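PDB 3ALJ: 2-methyl-3-hydroxypyridine-5-carboxylic acid oxygenase from Mesorhizobium loti, which probably uses its bound FAD and molecular oxygen to open the pyridine ring of 2-methyl-3-hydroxypyridine-5-carboxylic acid during vitamin B6 breakdown. Local coordinates for residues I103-H108 with E219-L224. Numbering follows the deposited sequence.
With FAD (flavin-adenine dinucleotide), chain B.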
ATOM      1  N   ILE A 103       5.787 -10.641  -0.693  1.00  6.51           N
ATOM      2  CA  ILE A 103       4.539 -10.520  -1.482  1.00  7.07           C
ATOM      3  C   ILE A 103       3.481 -11.287  -0.703  1.00  7.30           C
ATOM      4  O   ILE A 103       3.726 -12.352  -0.113  1.00  8.00           O
ATOM      5  CB  ILE A 103       4.667 -11.124  -2.853  1.00  7.00           C
ATOM      6  CG1 ILE A 103       5.858 -10.445  -3.588  1.00  7.14           C
ATOM      7  CG2 ILE A 103       3.413 -10.928  -3.652  1.00  8.02           C
ATOM      8  CD1 ILE A 103       6.131 -11.083  -4.945  1.00 10.43           C
ATOM      9  N   MET A 104       2.264 -10.706  -0.701  1.00  7.67           N
ATOM     10  CA  MET A 104       1.133 -11.342   0.058  1.00  6.98           C
ATOM     11  C   MET A 104      -0.150 -10.847  -0.556  1.00  8.30           C
ATOM     12  O   MET A 104      -0.206  -9.835  -1.231  1.00  7.82           O
ATOM     13  CB  MET A 104       1.161 -10.997   1.553  1.00  8.80           C
ATOM     14  CG  MET A 104       1.062  -9.447   1.742  1.00  8.38           C
ATOM     15  SD  MET A 104       1.819  -8.938   3.328  1.00  9.37           S
ATOM     16  CE  MET A 104       3.595  -9.022   2.802  1.00  9.43           C
ATOM     17  N   THR A 105      -1.212 -11.537  -0.180  1.00  7.47           N
ATOM     18  CA  THR A 105      -2.541 -10.932  -0.552  1.00  8.16           C
ATOM     19  C   THR A 105      -2.820  -9.747   0.408  1.00  7.14           C
ATOM     20  O   THR A 105      -2.383  -9.727   1.536  1.00  7.98           O
ATOM     21  CB  THR A 105      -3.682 -12.006  -0.530  1.00  7.00           C
ATOM     22  OG1 THR A 105      -3.952 -12.391   0.831  1.00 10.24           O
ATOM     23  CG2 THR A 105      -3.356 -13.247  -1.372  1.00  9.17           C
ATOM     24  N   ARG A 106      -3.646  -8.855  -0.145  1.00  6.98           N
ATOM     25  CA  ARG A 106      -4.123  -7.763   0.659  1.00  7.69           C
ATOM     26  C   ARG A 106      -4.886  -8.240   1.883  1.00  9.41           C
ATOM     27  O   ARG A 106      -4.722  -7.683   2.976  1.00  9.05           O
ATOM     28  CB  ARG A 106      -5.051  -6.865  -0.211  1.00  9.22           C
ATOM     29  CG  ARG A 106      -4.091  -6.106  -1.097  1.00 14.37           C
ATOM     30  CD  ARG A 106      -4.407  -4.801  -1.384  1.00 20.62           C
ATOM     31  NE  ARG A 106      -3.422  -4.068  -2.212  1.00 12.19           N
ATOM     32  CZ  ARG A 106      -3.190  -2.765  -2.083  1.00  7.99           C
ATOM     33  NH1 ARG A 106      -3.758  -2.084  -1.149  1.00 11.31           N
ATOM     34  NH2 ARG A 106      -2.359  -2.211  -2.929  1.00  9.89           N
ATOM     35  N   SER A 107      -5.734  -9.250   1.694  1.00  8.94           N
ATOM     36  CA  SER A 107      -6.462  -9.791   2.826  0.50  8.68           C
ATOM     37  C   SER A 107      -5.543 -10.350   3.882  1.00  9.47           C
ATOM     38  O   SER A 107      -5.766 -10.163   5.085  1.00 10.33           O
ATOM     39  CB  SER A 107      -7.399 -10.842   2.297  0.50  7.86           C
ATOM     40  OG  SER A 107      -8.459 -10.173   1.627  0.50 10.00           O
ATOM     41  N   HIS A 108      -4.422 -10.960   3.438  1.00  8.59           N
ATOM     42  CA  HIS A 108      -3.497 -11.502   4.449  1.00  9.09           C
ATOM     43  C   HIS A 108      -2.904 -10.433   5.311  1.00  8.54           C
ATOM     44  O   HIS A 108      -2.856 -10.569   6.530  1.00 10.40           O
ATOM     45  CB  HIS A 108      -2.411 -12.309   3.672  1.00  8.25           C
ATOM     46  CG  HIS A 108      -1.439 -12.993   4.576  1.00  8.28           C
ATOM     47  ND1 HIS A 108      -1.768 -14.175   5.212  1.00 11.47           N
ATOM     48  CD2 HIS A 108      -0.175 -12.699   4.893  1.00  9.94           C
ATOM     49  CE1 HIS A 108      -0.697 -14.579   5.893  1.00 12.30           C
ATOM     50  NE2 HIS A 108       0.292 -13.721   5.686  1.00 10.94           N
ATOM     51  N   GLU A 219       2.265 -20.825  -1.623  1.00 17.11           N
ATOM     52  CA  GLU A 219       2.156 -22.013  -2.427  0.50 18.81           C
ATOM     53  C   GLU A 219       0.834 -22.118  -3.175  1.00 18.15           C
ATOM     54  O   GLU A 219       0.762 -22.867  -4.166  1.00 18.73           O
ATOM     55  CB  GLU A 219       2.468 -23.258  -1.515  0.50 18.99           C
ATOM     56  CG  GLU A 219       1.577 -23.417  -0.238  0.50 22.61           C
ATOM     57  CD  GLU A 219       1.683 -22.281   0.857  0.50 28.05           C
ATOM     58  OE1 GLU A 219       2.696 -21.557   0.980  0.50 23.82           O
ATOM     59  OE2 GLU A 219       0.723 -22.161   1.665  0.50 34.91           O
ATOM     60  N   ASN A 220      -0.181 -21.408  -2.721  1.00 15.03           N
ATOM     61  CA  ASN A 220      -1.583 -21.561  -3.255  1.00 16.89           C
ATOM     62  C   ASN A 220      -1.970 -20.416  -4.132  1.00 16.37           C
ATOM     63  O   ASN A 220      -2.731 -20.640  -5.106  1.00 19.54           O
ATOM     64  CB  ASN A 220      -2.543 -21.668  -2.075  1.00 20.29           C
ATOM     65  CG  ASN A 220      -2.350 -22.993  -1.302  1.00 25.66           C
ATOM     66  OD1 ASN A 220      -2.065 -24.011  -1.935  1.00 27.10           O
ATOM     67  ND2 ASN A 220      -2.391 -22.941   0.006  1.00 31.58           N
ATOM     68  N   GLU A 221      -1.466 -19.197  -3.861  1.00 13.02           N
ATOM     69  CA  GLU A 221      -2.075 -17.977  -4.402  1.00 12.76           C
ATOM     70  C   GLU A 221      -1.074 -17.169  -5.215  1.00  9.75           C
ATOM     71  O   GLU A 221       0.055 -16.923  -4.726  1.00 11.38           O
ATOM     72  CB  GLU A 221      -2.580 -17.042  -3.321  1.00 14.15           C
ATOM     73  CG  GLU A 221      -3.808 -17.693  -2.563  1.00 12.98           C
ATOM     74  CD  GLU A 221      -4.163 -16.824  -1.377  1.00 13.15           C
ATOM     75  OE1 GLU A 221      -3.321 -16.711  -0.489  1.00 14.64           O
ATOM     76  OE2 GLU A 221      -5.317 -16.328  -1.315  1.00 15.70           O
ATOM     77  N   LEU A 222      -1.501 -16.801  -6.406  1.00 11.45           N
ATOM     78  CA  LEU A 222      -0.689 -15.968  -7.344  1.00  9.70           C
ATOM     79  C   LEU A 222      -1.393 -14.601  -7.546  1.00 11.73           C
ATOM     80  O   LEU A 222      -2.563 -14.536  -7.844  1.00 12.31           O
ATOM     81  CB  LEU A 222      -0.623 -16.626  -8.714  1.00  9.51           C
ATOM     82  CG  LEU A 222       0.081 -15.835  -9.836  1.00  8.01           C
ATOM     83  CD1 LEU A 222       1.555 -15.657  -9.530  1.00 13.17           C
ATOM     84  CD2 LEU A 222      -0.042 -16.686 -11.125  1.00 12.19           C
ATOM     85  N   TYR A 223      -0.678 -13.505  -7.365  1.00  9.84           N
ATOM     86  CA  TYR A 223      -1.154 -12.124  -7.609  1.00  8.99           C
ATOM     87  C   TYR A 223      -0.701 -11.783  -9.011  1.00  9.00           C
ATOM     88  O   TYR A 223       0.536 -11.826  -9.320  1.00 10.32           O
ATOM     89  CB  TYR A 223      -0.545 -11.274  -6.500  1.00  9.49           C
ATOM     90  CG  TYR A 223      -0.569  -9.750  -6.719  1.00 10.20           C
ATOM     91  CD1 TYR A 223      -1.618  -9.113  -7.389  1.00  9.57           C
ATOM     92  CD2 TYR A 223       0.479  -9.003  -6.178  1.00  8.36           C
ATOM     93  CE1 TYR A 223      -1.559  -7.666  -7.560  1.00  9.53           C
ATOM     94  CE2 TYR A 223       0.535  -7.614  -6.327  1.00  8.17           C
ATOM     95  CZ  TYR A 223      -0.492  -6.994  -6.996  1.00  9.10           C
ATOM     96  OH  TYR A 223      -0.455  -5.598  -7.174  1.00 11.39           O
ATOM     97  N   LEU A 224      -1.674 -11.446  -9.835  1.00  9.34           N
ATOM     98  CA  LEU A 224      -1.383 -10.920 -11.174  1.00  9.68           C
ATOM     99  C   LEU A 224      -1.845  -9.514 -11.313  1.00 10.62           C
ATOM    100  O   LEU A 224      -2.933  -9.171 -10.826  1.00 11.11           O
ATOM    101  CB  LEU A 224      -2.140 -11.687 -12.268  1.00 10.96           C
ATOM    102  CG  LEU A 224      -1.735 -13.164 -12.387  1.00 12.25           C
ATOM    103  CD1 LEU A 224      -2.589 -13.849 -13.470  1.00 13.60           C
ATOM    104  CD2 LEU A 224      -0.178 -13.259 -12.730  1.00 13.99           C
TER
HETATM  105  PA  FAD B 380      -6.828   2.841   2.285  1.00 10.38           P
HETATM  106  O1A FAD B 380      -6.119   1.529   2.158  1.00 15.26           O
HETATM  107  O2A FAD B 380      -7.523   3.376   1.173  1.00 12.17           O
HETATM  108  O5B FAD B 380      -7.818   2.677   3.516  1.00  9.44           O
HETATM  109  C5B FAD B 380      -8.713   3.768   3.916  1.00  8.28           C
HETATM  110  C4B FAD B 380      -9.785   3.026   4.687  1.00  8.40           C
HETATM  111  O4B FAD B 380     -10.621   4.138   5.159  1.00 10.53           O
HETATM  112  C3B FAD B 380     -10.691   2.180   3.872  1.00  9.09           C
HETATM  113  O3B FAD B 380     -10.947   0.917   4.520  1.00 10.15           O
HETATM  114  C2B FAD B 380     -11.963   3.081   3.673  1.00  8.38           C
HETATM  115  O2B FAD B 380     -13.177   2.327   3.516  1.00 10.44           O
HETATM  116  C1B FAD B 380     -12.059   3.819   4.967  1.00 10.97           C
HETATM  117  N9A FAD B 380     -12.622   5.127   4.862  1.00  7.95           N
HETATM  118  C8A FAD B 380     -12.623   6.004   3.800  1.00  9.44           C
HETATM  119  N7A FAD B 380     -13.191   7.174   4.130  1.00  8.88           N
HETATM  120  C5A FAD B 380     -13.583   7.044   5.454  1.00  7.74           C
HETATM  121  C6A FAD B 380     -14.136   7.945   6.361  1.00  8.54           C
HETATM  122  N6A FAD B 380     -14.480   9.217   5.965  1.00 11.67           N
HETATM  123  N1A FAD B 380     -14.350   7.492   7.597  1.00  8.90           N
HETATM  124  C2A FAD B 380     -14.064   6.243   7.982  1.00 10.88           C
HETATM  125  N3A FAD B 380     -13.485   5.321   7.159  1.00  8.54           N
HETATM  126  C4A FAD B 380     -13.230   5.773   5.901  1.00  7.54           C
HETATM  127  N1  FAD B 380       1.472  -0.076  -1.749  1.00  8.22           N
HETATM  128  C2  FAD B 380       2.445  -0.861  -1.325  1.00  7.88           C
HETATM  129  O2  FAD B 380       3.060  -0.670  -0.264  1.00  8.74           O
HETATM  130  N3  FAD B 380       2.836  -1.958  -2.093  1.00  7.26           N
HETATM  131  C4  FAD B 380       2.194  -2.280  -3.290  1.00  7.47           C
HETATM  132  O4  FAD B 380       2.489  -3.387  -3.876  1.00  7.57           O
HETATM  133  C4X FAD B 380       1.192  -1.425  -3.715  1.00  8.26           C
HETATM  134  N5  FAD B 380       0.577  -1.642  -4.996  1.00  8.98           N
HETATM  135  C5X FAD B 380      -0.375  -0.743  -5.443  1.00  7.90           C
HETATM  136  C6  FAD B 380      -0.921  -0.862  -6.733  1.00  8.79           C
HETATM  137  C7  FAD B 380      -1.912  -0.013  -7.154  1.00  9.72           C
HETATM  138  C7M FAD B 380      -2.504  -0.187  -8.582  1.00 12.08           C
HETATM  139  C8  FAD B 380      -2.339   1.019  -6.346  1.00  9.53           C
HETATM  140  C8M FAD B 380      -3.426   2.022  -6.798  1.00 10.79           C
HETATM  141  C9  FAD B 380      -1.800   1.156  -5.059  1.00  9.82           C
HETATM  142  C9A FAD B 380      -0.770   0.294  -4.608  1.00  8.56           C
HETATM  143  N10 FAD B 380      -0.157   0.441  -3.286  1.00  7.47           N
HETATM  144  C10 FAD B 380       0.830  -0.384  -2.898  1.00  6.57           C
HETATM  145  C1' FAD B 380      -0.600   1.617  -2.395  1.00  7.84           C
HETATM  146  C2' FAD B 380      -1.579   1.105  -1.347  1.00  6.49           C
HETATM  147  O2' FAD B 380      -2.691   0.466  -2.009  1.00  8.06           O
HETATM  148  C3' FAD B 380      -2.168   2.301  -0.577  1.00  7.89           C
HETATM  149  O3' FAD B 380      -1.098   3.314  -0.466  1.00  7.45           O
HETATM  150  C4' FAD B 380      -2.578   1.994   0.804  1.00  7.60           C
HETATM  151  O4' FAD B 380      -3.664   1.029   0.716  1.00 11.17           O
HETATM  152  C5' FAD B 380      -3.126   3.193   1.506  1.00  8.62           C
HETATM  153  O5' FAD B 380      -3.525   2.810   2.818  1.00  7.55           O
HETATM  154  P   FAD B 380      -4.431   3.832   3.615  1.00  8.20           P
HETATM  155  O1P FAD B 380      -4.738   3.159   4.884  1.00  8.91           O
HETATM  156  O2P FAD B 380      -3.845   5.209   3.638  1.00  9.09           O
HETATM  157  O3P FAD B 380      -5.765   3.979   2.713  1.00  8.10           O
HETATM  158  O   HOH W   1      -5.852 -14.330   0.665  1.00 20.63           O
HETATM  159  O   HOH W   2      -1.558  -3.693  -5.086  1.00 12.43           O
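Glu221 and Tyr223 reach from the start of strand 221-228 to Ile103 and Thr105, at the end of strand 101-105. The fold is that of an FAD-dependent aromatic hydroxylase. Here the large mixed sheet containing 221-228 packs beside the two-stranded sheet 52-56/101-105 near the flavin. No direct hydrogen bond joins the two segments.

Glu221 extends beyond CG, at about a right angle to the Thr105 side chain. Both carboxylate oxygens end at the Thr105 methyl, with OE1 3.6 Å from CG2. The polar link runs through a water, which donates to Glu221 OE2 at 2.9 Å and lies 2.7 Å from Thr105 OG1. That hydroxyl also does a second job. Thr105 is the N-cap of helix 106-119, and OG1 accepts from His108 N at 3.0 Å. A chi1 of 70° turns OG1 toward the start of the helix, where it can take this bond, and leaves CG2 facing Glu221.

Past Leu222, which points away, Tyr223 comes back toward the first segment. The CG2 branch of Ile103 lies at the edge of its ring, 4.3 Å from CD2, a loose apolar contact. Tyr54 and Ser215 also touch both side chains.

The phenol end of Tyr223 extends toward the cofactor. A second water lies 3.0 Å from Tyr223 OH and accepts from Arg106 NH2, in the plane of the guanidinium. Arg106 NE is held by Gly52 O, which helps fix the group. Its two terminal nitrogens, NH1 and NH2, both donate to the ribityl hydroxyl O2' of FAD, each at 2.9 Å.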